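Local coordinates for glycoside Hydrolase (Bacteroides uniformis, PDB 5TA0), which binds neoagarooctaose and probably hydrolyses agarose chains, as a family 86 glycoside hydrolase in an agarose-degrading pathway of a human gut bacterium, at residues A[454-459]-A[503-508]; A[433-438]-A[450-455]; A[102-107]-A[169-174]; A[92-97]-A[151-156]; A[276-281]-A[317-322]. All coordinates share one frame; numbering follows the deposited sequence. Where two conformers were deposited one is given.

In the fold
Along the chain, interactions 4 and 3 come first with alternating segments, followed by interaction 5 and then by interactions 2 and 1, which overlap at Phe-454 and Lys-455. Interaction 5 pairs neighbouring strands 277-285 and 321-326 of the parallel barrel sheet. Interactions 3 and 4 lie at the barrel's periphery, their centres 11 Å apart, and touch through Gly-103 N with Glu-97 OE2 and Asp-106 N with Lys-96 O. Interactions 1 and 2 belong to the nine-stranded sheet of the beta-sandwich region; their centres are 7 Å apart and Asn-451 ND2 bonds Glu-504 O between them. About 53 Å separates the centres of interactions 1 and 3, on opposite sides of the chain's centre, so the contacts span both the barrel and the sandwich.

Interaction 1. Residues A[454-459]-A[503-508]; sequences FKPVDL and LETEAT
Val-457 and Leu-503 form an antiparallel hydrogen-bonded pair: Val-457 N lies 2.9 Å from Leu-503 O, and Leu-503 N returns a bond of 2.9 Å to Val-457 O. The CA of Pro-456, one residue earlier, also makes a C-H...O contact of 3.2 Å with Leu-503 O. Here strand 500-503, outermost in the nine-stranded sheet of the beta-sandwich region, leaves its neighbour 457-464 and enters a type II turn, closed by Ala-507 N on Glu-504 O. The turn's side chains pack against residues 454-456. Thr-505 OG1 approaches Pro-456 CD to 3.4 Å, while its methyl CG2 meets the carbonyl carbon of Phe-454. Glu-504 runs alongside Pro-456, bringing its OE2 to 3.5 Å from Pro-456 CG. Extended beyond CG (chi2 179°), Glu-506 carries its carboxylate to the Phe-454 ring, with OE2 3.4 Å from CE1 and the two planes 57° apart; OE2 is also held by salt bridges to Lys-348 and Lys-296.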
# COMPACT_ATOMS: atom_id res chain seq x y z
N PHE A 454 18.79 -10.85 0.49
CA PHE A 454 19.83 -9.94 0.98
C PHE A 454 21.21 -10.25 0.37
O PHE A 454 22.26 -9.96 0.97
CB PHE A 454 19.85 -9.98 2.50
CG PHE A 454 18.53 -9.62 3.08
CD1 PHE A 454 18.14 -8.30 3.18
CD2 PHE A 454 17.64 -10.61 3.39
CE1 PHE A 454 16.89 -7.97 3.67
CE2 PHE A 454 16.39 -10.29 3.86
CZ PHE A 454 16.02 -8.97 4.00
N LYS A 455 21.19 -10.78 -0.84
CA LYS A 455 22.37 -10.99 -1.65
C LYS A 455 21.93 -10.91 -3.10
O LYS A 455 20.73 -11.00 -3.39
CB LYS A 455 22.99 -12.36 -1.38
CG LYS A 455 22.07 -13.54 -1.59
CD LYS A 455 22.81 -14.86 -1.29
CE LYS A 455 21.91 -16.07 -1.53
NZ LYS A 455 20.91 -16.30 -0.46
N PRO A 456 22.90 -10.77 -4.02
CA PRO A 456 22.56 -10.80 -5.45
C PRO A 456 22.04 -12.16 -5.86
O PRO A 456 22.38 -13.17 -5.24
CB PRO A 456 23.89 -10.48 -6.13
CG PRO A 456 24.70 -9.77 -5.08
CD PRO A 456 24.32 -10.43 -3.81
N VAL A 457 21.17 -12.19 -6.88
CA VAL A 457 20.57 -13.41 -7.38
C VAL A 457 20.77 -13.43 -8.90
O VAL A 457 20.42 -12.48 -9.62
CB VAL A 457 19.07 -13.50 -7.00
CG1 VAL A 457 18.43 -14.76 -7.59
CG2 VAL A 457 18.89 -13.49 -5.50
N ASP A 458 21.38 -14.52 -9.38
CA ASP A 458 21.59 -14.72 -10.80
C ASP A 458 20.31 -15.28 -11.42
O ASP A 458 19.78 -16.30 -10.97
CB ASP A 458 22.74 -15.71 -11.02
CG ASP A 458 24.08 -15.18 -10.57
OD1 ASP A 458 24.33 -13.95 -10.60
OD2 ASP A 458 24.93 -16.02 -10.20
N LEU A 459 19.83 -14.59 -12.45
CA LEU A 459 18.59 -14.95 -13.11
C LEU A 459 18.84 -15.48 -14.51
O LEU A 459 19.69 -14.94 -15.23
CB LEU A 459 17.67 -13.73 -13.25
CG LEU A 459 17.41 -12.89 -12.00
CD1 LEU A 459 16.56 -11.68 -12.35
CD2 LEU A 459 16.78 -13.71 -10.90
N LEU A 503 20.55 -9.77 -10.55
CA LEU A 503 19.78 -8.75 -9.83
C LEU A 503 20.43 -8.54 -8.47
O LEU A 503 20.64 -9.49 -7.72
CB LEU A 503 18.34 -9.22 -9.70
CG LEU A 503 17.35 -8.23 -9.10
CD1 LEU A 503 17.26 -6.90 -9.81
CD2 LEU A 503 15.99 -8.91 -9.07
N GLU A 504 20.76 -7.29 -8.17
CA GLU A 504 21.49 -6.96 -6.95
C GLU A 504 20.66 -7.13 -5.68
O GLU A 504 19.45 -7.38 -5.75
CB GLU A 504 22.08 -5.56 -7.03
CG GLU A 504 23.41 -5.50 -7.77
CD GLU A 504 24.51 -6.30 -7.08
OE1 GLU A 504 25.34 -6.89 -7.79
OE2 GLU A 504 24.49 -6.37 -5.84
N THR A 505 21.33 -7.07 -4.54
CA THR A 505 20.71 -7.22 -3.23
C THR A 505 19.51 -6.26 -3.09
O THR A 505 19.65 -5.06 -3.28
CB THR A 505 21.74 -6.87 -2.16
OG1 THR A 505 22.84 -7.78 -2.30
CG2 THR A 505 21.17 -6.93 -0.78
N GLU A 506 18.35 -6.83 -2.79
CA GLU A 506 17.12 -6.02 -2.61
C GLU A 506 16.83 -5.07 -3.79
O GLU A 506 16.18 -4.04 -3.61
CB GLU A 506 17.15 -5.26 -1.27
CG GLU A 506 17.12 -6.15 -0.06
CD GLU A 506 17.19 -5.36 1.22
OE1 GLU A 506 18.31 -4.87 1.55
OE2 GLU A 506 16.15 -5.16 1.88
N ALA A 507 17.27 -5.42 -4.99
CA ALA A 507 17.21 -4.54 -6.12
C ALA A 507 15.96 -4.81 -6.98
O ALA A 507 15.25 -5.81 -6.79
CB ALA A 507 18.48 -4.67 -6.98
N THR A 508 15.71 -3.89 -7.90
CA THR A 508 14.64 -4.06 -8.89
C THR A 508 15.20 -3.82 -10.26
O THR A 508 16.04 -2.89 -10.44
CB THR A 508 13.49 -3.05 -8.61
OG1 THR A 508 13.08 -3.16 -7.25
CG2 THR A 508 12.28 -3.30 -9.50

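Interaction 2. Residues A[433-438]-A[450-455]; sequences DIMCDA and NNLDFK
Met-435, Asp-433 and Asn-450 bury the most surface where strand 434-441 meets strand 444-451 in a beta hairpin. Met-435 and Asn-450 are an antiparallel hydrogen-bonded pair: Met-435 N is 2.9 Å from Asn-450 O, and Asn-450 N binds Met-435 O in return. Their side chains leave the same face of the sheet and run along each other. A bend at the end of the methionine (chi3 -70°) swings CE to 3.2 Å from Asn-450 OD1, and the same methyl rests 3.9 Å from Leu-452 CG. The Asn-450 amide is satisfied at both ends, OD1 by Ser-352 OG on helix 340-358 and ND2 by Thr-508 OG1. Asp-433 works mainly through its backbone, its O accepting a nearly straight bond (168° at the hydrogen) from Leu-452 N at 2.8 Å. A water donates both to Asp-433 OD1 and to Leu-452 O, tying the aspartate to the chain where it leaves the strand; OD1 also meets Gly-593 N, and OD2 has a weak hydrogen bond from Asn-590 ND2. Beyond, Asn-451 OD1 accepts from Asp-453 N at 2.8 Å, forming an Asx turn. Asp-433 OD2 and Asp-453 OD2 come within 4.4 Å. Lys-455 NZ, 2.9 Å from Asp-453 OD2 in a salt bridge, probably offsets part of this repulsion between the carboxylates.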
# COMPACT_ATOMS: atom_id res chain seq x y z
N ASP A 433 11.76 -15.68 -3.16
CA ASP A 433 12.37 -14.38 -2.89
C ASP A 433 12.47 -13.47 -4.11
O ASP A 433 12.91 -12.33 -3.97
CB ASP A 433 13.76 -14.54 -2.26
CG ASP A 433 13.69 -15.15 -0.90
OD1 ASP A 433 12.85 -14.75 -0.08
OD2 ASP A 433 14.48 -16.06 -0.62
N ILE A 434 12.08 -13.95 -5.29
CA ILE A 434 12.08 -13.15 -6.51
C ILE A 434 10.64 -12.94 -6.95
O ILE A 434 9.93 -13.91 -7.23
CB ILE A 434 12.90 -13.83 -7.62
CG1 ILE A 434 14.36 -13.97 -7.17
CG2 ILE A 434 12.76 -13.07 -8.93
CD1 ILE A 434 15.13 -12.68 -7.11
N MET A 435 10.21 -11.68 -6.99
CA MET A 435 8.86 -11.36 -7.46
C MET A 435 8.95 -10.84 -8.87
O MET A 435 9.89 -10.14 -9.23
CB MET A 435 8.21 -10.33 -6.54
CG MET A 435 8.02 -10.83 -5.13
SD MET A 435 7.07 -9.74 -4.07
CE MET A 435 8.24 -8.38 -3.88
N CYS A 436 7.98 -11.20 -9.70
CA CYS A 436 7.99 -10.77 -11.08
C CYS A 436 6.60 -10.44 -11.56
O CYS A 436 5.62 -10.92 -11.04
CB CYS A 436 8.63 -11.83 -11.98
SG CYS A 436 7.97 -13.51 -11.81
N ASP A 437 6.56 -9.56 -12.55
CA ASP A 437 5.29 -9.13 -13.17
C ASP A 437 5.63 -8.57 -14.55
O ASP A 437 6.80 -8.28 -14.86
CB ASP A 437 4.58 -8.10 -12.26
CG ASP A 437 3.06 -8.08 -12.42
OD1 ASP A 437 2.49 -8.75 -13.30
OD2 ASP A 437 2.45 -7.32 -11.63
N ALA A 438 4.62 -8.42 -15.40
CA ALA A 438 4.85 -7.91 -16.75
C ALA A 438 3.60 -7.34 -17.36
O ALA A 438 2.50 -7.81 -17.08
CB ALA A 438 5.41 -8.99 -17.65
N ASN A 450 11.89 -8.13 -8.89
CA ASN A 450 12.30 -7.56 -7.60
C ASN A 450 12.86 -8.65 -6.69
O ASN A 450 12.34 -9.74 -6.61
CB ASN A 450 11.08 -6.90 -6.95
CG ASN A 450 11.36 -6.36 -5.56
OD1 ASN A 450 11.04 -6.98 -4.56
ND2 ASN A 450 12.00 -5.21 -5.51
N ASN A 451 13.92 -8.28 -5.97
CA ASN A 451 14.62 -9.20 -5.09
C ASN A 451 14.30 -8.90 -3.63
O ASN A 451 14.58 -7.80 -3.17
CB ASN A 451 16.13 -9.03 -5.36
CG ASN A 451 16.98 -10.07 -4.66
OD1 ASN A 451 16.49 -11.05 -4.08
ND2 ASN A 451 18.32 -9.84 -4.71
N LEU A 452 13.74 -9.87 -2.92
CA LEU A 452 13.54 -9.85 -1.47
C LEU A 452 14.73 -10.43 -0.69
O LEU A 452 14.78 -10.28 0.53
CB LEU A 452 12.28 -10.62 -1.09
CG LEU A 452 10.96 -9.98 -1.55
CD1 LEU A 452 9.85 -11.01 -1.42
CD2 LEU A 452 10.61 -8.71 -0.76
N ASP A 453 15.68 -11.07 -1.38
CA ASP A 453 16.85 -11.63 -0.71
C ASP A 453 17.89 -10.54 -0.44
O ASP A 453 17.87 -9.46 -1.04
CB ASP A 453 17.44 -12.77 -1.56
CG ASP A 453 18.22 -13.81 -0.75
OD1 ASP A 453 18.42 -13.64 0.48
OD2 ASP A 453 18.61 -14.80 -1.39
N PHE A 454 18.79 -10.85 0.49
CA PHE A 454 19.83 -9.94 0.98
C PHE A 454 21.21 -10.25 0.37
O PHE A 454 22.26 -9.96 0.97
CB PHE A 454 19.85 -9.98 2.50
CG PHE A 454 18.53 -9.62 3.08
CD1 PHE A 454 18.14 -8.30 3.18
CD2 PHE A 454 17.64 -10.61 3.39
CE1 PHE A 454 16.89 -7.97 3.67
CE2 PHE A 454 16.39 -10.29 3.86
CZ PHE A 454 16.02 -8.97 4.00
N LYS A 455 21.19 -10.78 -0.84
CA LYS A 455 22.37 -10.99 -1.65
C LYS A 455 21.93 -10.91 -3.10
O LYS A 455 20.73 -11.00 -3.39
CB LYS A 455 22.99 -12.36 -1.38
CG LYS A 455 22.07 -13.54 -1.59
CD LYS A 455 22.81 -14.86 -1.29
CE LYS A 455 21.91 -16.07 -1.53
NZ LYS A 455 20.91 -16.30 -0.46
O HOH W 1 14.43 -12.80 1.89

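Interaction 3. Residues A[102-107]-A[169-174]; sequences PGFADP and GTASGE
The first turn of helix 170-183 receives the loop that leads into helix 107-123, with Ala-171 set against Phe-104. Ala-171 CB stands over the centre of the phenyl face in a CH-pi contact, 3.5 Å from the centroid and 9° off the ring normal. Phe-104 has CG beside its backbone N (chi1 -74°), which turns a ring face to Ala-171, and Thr-170 CG2 comes at its edge, 4.1 Å from CZ. The same alanine methyl also abuts the loop backbone, 3.2 Å from Gly-103 O. No direct hydrogen bond joins the two segments; waters do the polar work. One accepts from Ala-105 N and donates to Ala-171 O at 2.8 Å. A second donates to Ala-105 O and, at 2.8 Å, to Glu-174 OE1. Fully extended, Glu-174 crosses the phenyl side chain at about a right angle, with OE2 3.7 Å from Phe-104 CE1, while OE1 is further held by salt bridges to Arg-101 and Arg-178. Asp-106 N-caps helix 107-123 through Asp-109 N. Helix 219-236 meets the other helix, with Gln-232 touching both Thr-170 and Glu-174, so the first turn of 170-183 lies between that helix and the loop.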
# COMPACT_ATOMS: atom_id res chain seq x y z
N PRO A 102 -22.42 24.85 21.49
CA PRO A 102 -21.06 24.66 22.00
C PRO A 102 -20.47 23.34 21.49
O PRO A 102 -21.15 22.33 21.46
CB PRO A 102 -21.26 24.62 23.51
CG PRO A 102 -22.49 25.42 23.76
CD PRO A 102 -23.37 25.23 22.56
N GLY A 103 -19.23 23.41 21.08
CA GLY A 103 -18.53 22.26 20.54
C GLY A 103 -18.74 21.94 19.08
O GLY A 103 -18.23 20.92 18.60
N PHE A 104 -19.45 22.80 18.36
CA PHE A 104 -19.60 22.66 16.91
C PHE A 104 -18.92 23.84 16.24
O PHE A 104 -18.98 24.98 16.72
CB PHE A 104 -21.07 22.65 16.50
CG PHE A 104 -21.79 21.36 16.82
CD1 PHE A 104 -22.14 20.49 15.81
CD2 PHE A 104 -22.11 21.01 18.12
CE1 PHE A 104 -22.80 19.29 16.07
CE2 PHE A 104 -22.75 19.81 18.39
CZ PHE A 104 -23.10 18.96 17.36
N ALA A 105 -18.31 23.57 15.09
CA ALA A 105 -17.82 24.65 14.20
C ALA A 105 -19.00 25.50 13.72
O ALA A 105 -20.06 24.97 13.35
CB ALA A 105 -17.08 24.06 13.00
N ASP A 106 -18.81 26.81 13.72
CA ASP A 106 -19.84 27.71 13.22
C ASP A 106 -20.06 27.50 11.72
O ASP A 106 -19.12 27.67 10.96
CB ASP A 106 -19.45 29.14 13.47
CG ASP A 106 -20.53 30.11 13.07
OD1 ASP A 106 -21.66 29.99 13.62
OD2 ASP A 106 -20.26 30.92 12.15
N PRO A 107 -21.29 27.15 11.29
CA PRO A 107 -21.45 26.93 9.84
C PRO A 107 -21.11 28.11 8.98
O PRO A 107 -20.55 27.94 7.90
CB PRO A 107 -22.92 26.52 9.72
CG PRO A 107 -23.25 25.89 11.04
CD PRO A 107 -22.46 26.68 12.05
N GLY A 169 -18.71 11.97 18.12
CA GLY A 169 -18.20 12.41 16.84
C GLY A 169 -19.16 13.18 15.95
O GLY A 169 -18.79 13.55 14.84
N THR A 170 -20.39 13.43 16.40
CA THR A 170 -21.36 14.16 15.58
C THR A 170 -20.79 15.51 15.12
O THR A 170 -20.85 15.82 13.92
CB THR A 170 -22.69 14.33 16.32
OG1 THR A 170 -23.30 13.02 16.47
CG2 THR A 170 -23.63 15.24 15.61
N ALA A 171 -20.22 16.28 16.03
CA ALA A 171 -19.71 17.60 15.66
C ALA A 171 -18.49 17.51 14.75
O ALA A 171 -18.38 18.25 13.77
CB ALA A 171 -19.38 18.43 16.88
N SER A 172 -17.59 16.59 15.03
CA SER A 172 -16.44 16.34 14.18
C SER A 172 -16.93 15.96 12.78
O SER A 172 -16.42 16.48 11.77
CB SER A 172 -15.59 15.19 14.74
OG SER A 172 -15.04 15.55 16.01
N GLY A 173 -17.93 15.08 12.72
CA GLY A 173 -18.48 14.66 11.44
C GLY A 173 -19.16 15.78 10.65
O GLY A 173 -19.03 15.84 9.43
N GLU A 174 -19.91 16.60 11.35
CA GLU A 174 -20.55 17.74 10.70
C GLU A 174 -19.49 18.68 10.15
O GLU A 174 -19.62 19.17 9.03
CB GLU A 174 -21.49 18.47 11.65
CG GLU A 174 -22.14 19.66 10.97
CD GLU A 174 -23.10 20.44 11.84
OE1 GLU A 174 -23.08 21.68 11.71
OE2 GLU A 174 -23.90 19.84 12.58
O HOH W 2 -18.88 21.02 13.83
O HOH W 3 -20.43 22.48 12.07

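Interaction 4. Residues A[92-97]-A[151-156]; sequences LRNVKE and KTLKGW. With EDO (1,2-ethanediol), chain X.
Trp-156 reaches from its loop over the chain that leaves helix 86-94. Its CB packs 3.6 Å from Glu-97 OE1, and CG sits between the backbone N and the carbonyl carbon (chi1 63°), turning the indole toward Val-95. Glu-97 CB covers one face, 3.5 Å from the centroid of the five-membered ring in a CH-pi contact; on the opposite face Thr-152 OG1 sits off-centre. Further out, NE1 donates in the ring plane to Val-95 O at 3.0 Å. Trp-156 CZ2 packs 4.0 Å from Val-95 CG1. At the far tip, CH2 meets Ala-105 N of the loop 102-107. The rest of the loop covers the helix end. Leu-153 N bonds Arg-93 O at 2.9 Å, and Leu-153 CG lies over the guanidinium face, 3.8 Å above the plane. Lys-154 runs past Asn-94 O, and its NZ binds O2 of a 1,2-ethanediol, probably from the crystallisation liquor, at 2.8 Å. Thr-152 OG1 accepts from Lys-154 N, an ST turn within the type I turn from Thr-152 to Gly-155; beta turn and ST turn together set a loop against the C-terminal end of a helix at the edge of the barrel.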
# COMPACT_ATOMS: atom_id res chain seq x y z
N LEU A 92 -9.98 23.74 10.48
CA LEU A 92 -10.47 23.31 11.79
C LEU A 92 -9.86 24.07 12.96
O LEU A 92 -10.56 24.43 13.91
CB LEU A 92 -10.24 21.80 12.00
CG LEU A 92 -10.76 21.22 13.31
CD1 LEU A 92 -12.25 21.49 13.50
CD2 LEU A 92 -10.48 19.73 13.35
N ARG A 93 -8.56 24.32 12.90
CA ARG A 93 -7.88 24.96 14.02
C ARG A 93 -8.20 26.44 14.16
O ARG A 93 -7.96 27.01 15.22
CB ARG A 93 -6.38 24.77 13.92
CG ARG A 93 -5.95 23.34 14.17
CD ARG A 93 -4.47 23.28 14.48
NE ARG A 93 -4.22 23.55 15.87
CZ ARG A 93 -3.10 24.09 16.35
NH1 ARG A 93 -2.98 24.27 17.65
NH2 ARG A 93 -2.12 24.45 15.54
N ASN A 94 -8.75 27.05 13.11
CA ASN A 94 -9.07 28.48 13.10
C ASN A 94 -10.52 28.84 13.02
O ASN A 94 -10.84 30.00 13.21
CB ASN A 94 -8.31 29.16 11.96
CG ASN A 94 -6.81 29.16 12.20
OD1 ASN A 94 -6.07 28.25 11.75
ND2 ASN A 94 -6.36 30.09 12.96
N VAL A 95 -11.42 27.90 12.73
CA VAL A 95 -12.84 28.23 12.58
C VAL A 95 -13.47 28.60 13.92
O VAL A 95 -13.18 28.01 14.97
CB VAL A 95 -13.57 27.09 11.84
CG1 VAL A 95 -13.69 25.82 12.69
CG2 VAL A 95 -14.93 27.54 11.33
N LYS A 96 -14.37 29.57 13.88
CA LYS A 96 -15.06 29.98 15.08
C LYS A 96 -16.10 28.93 15.48
O LYS A 96 -16.54 28.11 14.65
CB LYS A 96 -15.71 31.35 14.88
CG LYS A 96 -14.64 32.45 14.84
CD LYS A 96 -15.15 33.77 14.28
CE LYS A 96 -16.13 34.46 15.23
NZ LYS A 96 -15.60 34.95 16.53
N GLU A 97 -16.47 28.97 16.75
CA GLU A 97 -17.47 28.08 17.33
C GLU A 97 -18.88 28.58 17.06
O GLU A 97 -19.14 29.79 17.09
CB GLU A 97 -17.24 28.00 18.84
CG GLU A 97 -17.97 26.88 19.55
CD GLU A 97 -17.71 26.83 21.03
OE1 GLU A 97 -17.35 27.86 21.62
OE2 GLU A 97 -17.86 25.74 21.62
N LYS A 151 -8.39 21.71 22.53
CA LYS A 151 -8.92 22.96 22.01
C LYS A 151 -8.19 23.38 20.76
O LYS A 151 -7.00 23.12 20.56
CB LYS A 151 -8.90 24.02 23.10
CG LYS A 151 -9.93 23.77 24.18
CD LYS A 151 -9.77 24.67 25.39
CE LYS A 151 -10.93 24.51 26.35
NZ LYS A 151 -10.70 25.30 27.59
N THR A 152 -8.92 24.10 19.92
CA THR A 152 -8.38 24.70 18.69
C THR A 152 -7.67 26.01 19.04
O THR A 152 -7.65 26.42 20.20
CB THR A 152 -9.50 25.01 17.68
OG1 THR A 152 -10.30 26.10 18.17
CG2 THR A 152 -10.36 23.79 17.44
N LEU A 153 -7.14 26.70 18.02
CA LEU A 153 -6.52 28.01 18.26
C LEU A 153 -7.54 29.06 18.70
O LEU A 153 -7.16 30.11 19.22
CB LEU A 153 -5.77 28.51 17.04
CG LEU A 153 -4.62 27.61 16.58
CD1 LEU A 153 -4.07 28.09 15.25
CD2 LEU A 153 -3.53 27.59 17.63
N LYS A 154 -8.84 28.78 18.49
CA LYS A 154 -9.90 29.67 18.94
C LYS A 154 -10.39 29.35 20.35
O LYS A 154 -11.31 30.02 20.82
CB LYS A 154 -11.08 29.66 17.93
CG LYS A 154 -10.75 30.26 16.58
CD LYS A 154 -10.58 31.78 16.68
CE LYS A 154 -10.58 32.41 15.31
NZ LYS A 154 -10.31 33.87 15.40
N GLY A 155 -9.80 28.36 21.04
CA GLY A 155 -10.06 28.14 22.45
C GLY A 155 -11.22 27.23 22.79
O GLY A 155 -11.64 27.21 23.96
N TRP A 156 -11.77 26.52 21.80
CA TRP A 156 -12.91 25.63 22.02
C TRP A 156 -12.54 24.23 21.51
O TRP A 156 -11.70 24.07 20.64
CB TRP A 156 -14.20 26.17 21.36
CG TRP A 156 -14.14 26.29 19.89
CD1 TRP A 156 -13.66 27.34 19.15
CD2 TRP A 156 -14.58 25.32 18.95
NE1 TRP A 156 -13.75 27.07 17.81
CE2 TRP A 156 -14.32 25.83 17.65
CE3 TRP A 156 -15.19 24.05 19.07
CZ2 TRP A 156 -14.64 25.11 16.50
CZ3 TRP A 156 -15.50 23.35 17.92
CH2 TRP A 156 -15.21 23.86 16.66
C1 EDO X . -6.16 32.32 15.61
O1 EDO X . -7.24 31.84 14.79
C2 EDO X . -6.73 32.97 16.86
O2 EDO X . -7.73 33.94 16.50
O HOH W 4 -5.70 22.46 18.09

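Interaction 5. Residues A[276-281]-A[317-322]; sequences DFFTIH and EVKPLM. With EDO (1,2-ethanediol), chain L.
Met-322 N donates to Phe-278 O at 2.7 Å, the shortest polar bond between the two strands, and Leu-321 CA adds a C-H...O contact to the same oxygen. Phe-278 N to Pro-320 O (2.9 Å) and Ile-280 N to Met-322 O (3.1 Å) continue the parallel ladder of neighbouring barrel strands 277-285 and 321-326. On the side of Phe-278, Lys-319 packs on one face of the phenyl, its CG over the ring centre, 3.8 Å from the centroid in a CH-pi contact. Bends at chi2 and chi3 then take the lysine on, and NZ bonds to Met-275 O and Gly-272 O. On the other side, Met-322 SD comes within 3.7 Å of Phe-277 CE2, an oblique Met-aromatic contact. Met-322 also lies alongside Thr-279, CG 3.6 Å from OG1. The lysine thus gives its aliphatic part to an aromatic face and its ammonium to carbonyl oxygens, while the methionine packs its thioether between the Phe-277 ring and a hydroxyl that is hydrogen-bonded to Glu-199 of strand 197-199.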
# COMPACT_ATOMS: atom_id res chain seq x y z
N ASP A 276 -16.81 2.34 3.11
CA ASP A 276 -16.63 2.01 1.67
C ASP A 276 -15.31 1.35 1.36
O ASP A 276 -15.18 0.64 0.37
CB ASP A 276 -16.82 3.26 0.82
CG ASP A 276 -18.19 3.86 1.03
OD1 ASP A 276 -19.20 3.23 0.61
OD2 ASP A 276 -18.29 4.92 1.66
N PHE A 277 -14.28 1.66 2.16
CA PHE A 277 -12.96 1.07 1.95
C PHE A 277 -12.27 0.98 3.30
O PHE A 277 -12.65 1.68 4.26
CB PHE A 277 -12.13 1.88 0.93
CG PHE A 277 -11.81 3.28 1.34
CD1 PHE A 277 -12.72 4.32 1.12
CD2 PHE A 277 -10.60 3.59 1.95
CE1 PHE A 277 -12.43 5.62 1.51
CE2 PHE A 277 -10.32 4.89 2.33
CZ PHE A 277 -11.23 5.90 2.12
N PHE A 278 -11.30 0.07 3.38
CA PHE A 278 -10.40 -0.06 4.52
C PHE A 278 -9.09 0.61 4.17
O PHE A 278 -8.72 0.63 2.99
CB PHE A 278 -10.20 -1.52 4.89
CG PHE A 278 -11.41 -2.17 5.53
CD1 PHE A 278 -12.42 -1.42 6.15
CD2 PHE A 278 -11.57 -3.55 5.50
CE1 PHE A 278 -13.50 -2.05 6.77
CE2 PHE A 278 -12.63 -4.16 6.10
CZ PHE A 278 -13.62 -3.43 6.73
N THR A 279 -8.40 1.14 5.16
CA THR A 279 -7.15 1.83 4.92
C THR A 279 -6.15 1.57 6.05
O THR A 279 -6.53 1.60 7.25
CB THR A 279 -7.37 3.33 4.65
OG1 THR A 279 -6.09 3.96 4.49
CG2 THR A 279 -8.14 4.01 5.74
N ILE A 280 -4.90 1.29 5.65
CA ILE A 280 -3.80 1.01 6.55
C ILE A 280 -2.54 1.68 6.04
O ILE A 280 -2.46 2.08 4.88
CB ILE A 280 -3.55 -0.49 6.74
CG1 ILE A 280 -3.16 -1.18 5.41
CG2 ILE A 280 -4.76 -1.17 7.37
CD1 ILE A 280 -2.87 -2.66 5.53
N HIS A 281 -1.55 1.80 6.91
CA HIS A 281 -0.19 2.17 6.56
C HIS A 281 0.73 0.99 6.75
O HIS A 281 0.55 0.22 7.66
CB HIS A 281 0.25 3.36 7.40
CG HIS A 281 -0.54 4.59 7.12
ND1 HIS A 281 -0.48 5.73 7.89
CD2 HIS A 281 -1.43 4.86 6.12
CE1 HIS A 281 -1.28 6.65 7.38
NE2 HIS A 281 -1.85 6.16 6.30
N GLU A 317 -17.90 -10.17 2.33
CA GLU A 317 -17.27 -9.61 1.14
C GLU A 317 -15.94 -9.00 1.52
O GLU A 317 -15.79 -8.53 2.67
CB GLU A 317 -18.16 -8.54 0.51
CG GLU A 317 -18.22 -7.24 1.31
CD GLU A 317 -19.37 -6.33 0.92
OE1 GLU A 317 -19.98 -6.53 -0.15
OE2 GLU A 317 -19.67 -5.41 1.71
N VAL A 318 -15.01 -8.96 0.56
CA VAL A 318 -13.72 -8.26 0.72
C VAL A 318 -13.95 -6.79 0.43
O VAL A 318 -14.53 -6.44 -0.62
CB VAL A 318 -12.65 -8.79 -0.24
CG1 VAL A 318 -11.38 -7.94 -0.18
CG2 VAL A 318 -12.32 -10.24 0.09
N LYS A 319 -13.49 -5.94 1.33
CA LYS A 319 -13.62 -4.49 1.19
C LYS A 319 -12.42 -3.94 0.41
O LYS A 319 -11.30 -4.37 0.66
CB LYS A 319 -13.64 -3.92 2.60
CG LYS A 319 -14.04 -2.47 2.69
CD LYS A 319 -15.54 -2.27 2.54
CE LYS A 319 -16.34 -2.87 3.69
NZ LYS A 319 -17.79 -2.51 3.58
N PRO A 320 -12.61 -2.97 -0.50
CA PRO A 320 -11.44 -2.38 -1.16
C PRO A 320 -10.44 -1.86 -0.12
O PRO A 320 -10.86 -1.27 0.87
CB PRO A 320 -12.01 -1.23 -1.99
CG PRO A 320 -13.45 -1.58 -2.20
CD PRO A 320 -13.87 -2.35 -0.97
N LEU A 321 -9.16 -2.10 -0.37
CA LEU A 321 -8.10 -1.73 0.57
C LEU A 321 -7.26 -0.58 0.00
O LEU A 321 -6.79 -0.65 -1.16
CB LEU A 321 -7.19 -2.92 0.86
CG LEU A 321 -6.05 -2.70 1.87
CD1 LEU A 321 -6.59 -2.43 3.26
CD2 LEU A 321 -5.11 -3.90 1.89
N MET A 322 -7.07 0.45 0.81
CA MET A 322 -6.19 1.55 0.53
C MET A 322 -4.96 1.44 1.42
O MET A 322 -5.06 1.12 2.60
CB MET A 322 -6.91 2.86 0.84
CG MET A 322 -6.02 4.09 0.85
SD MET A 322 -6.91 5.62 1.19
CE MET A 322 -7.86 5.76 -0.33
C1 EDO L . -22.04 1.82 2.79
O1 EDO L . -21.48 2.94 2.10
C2 EDO L . -20.94 0.79 2.99
O2 EDO L . -20.18 0.59 1.80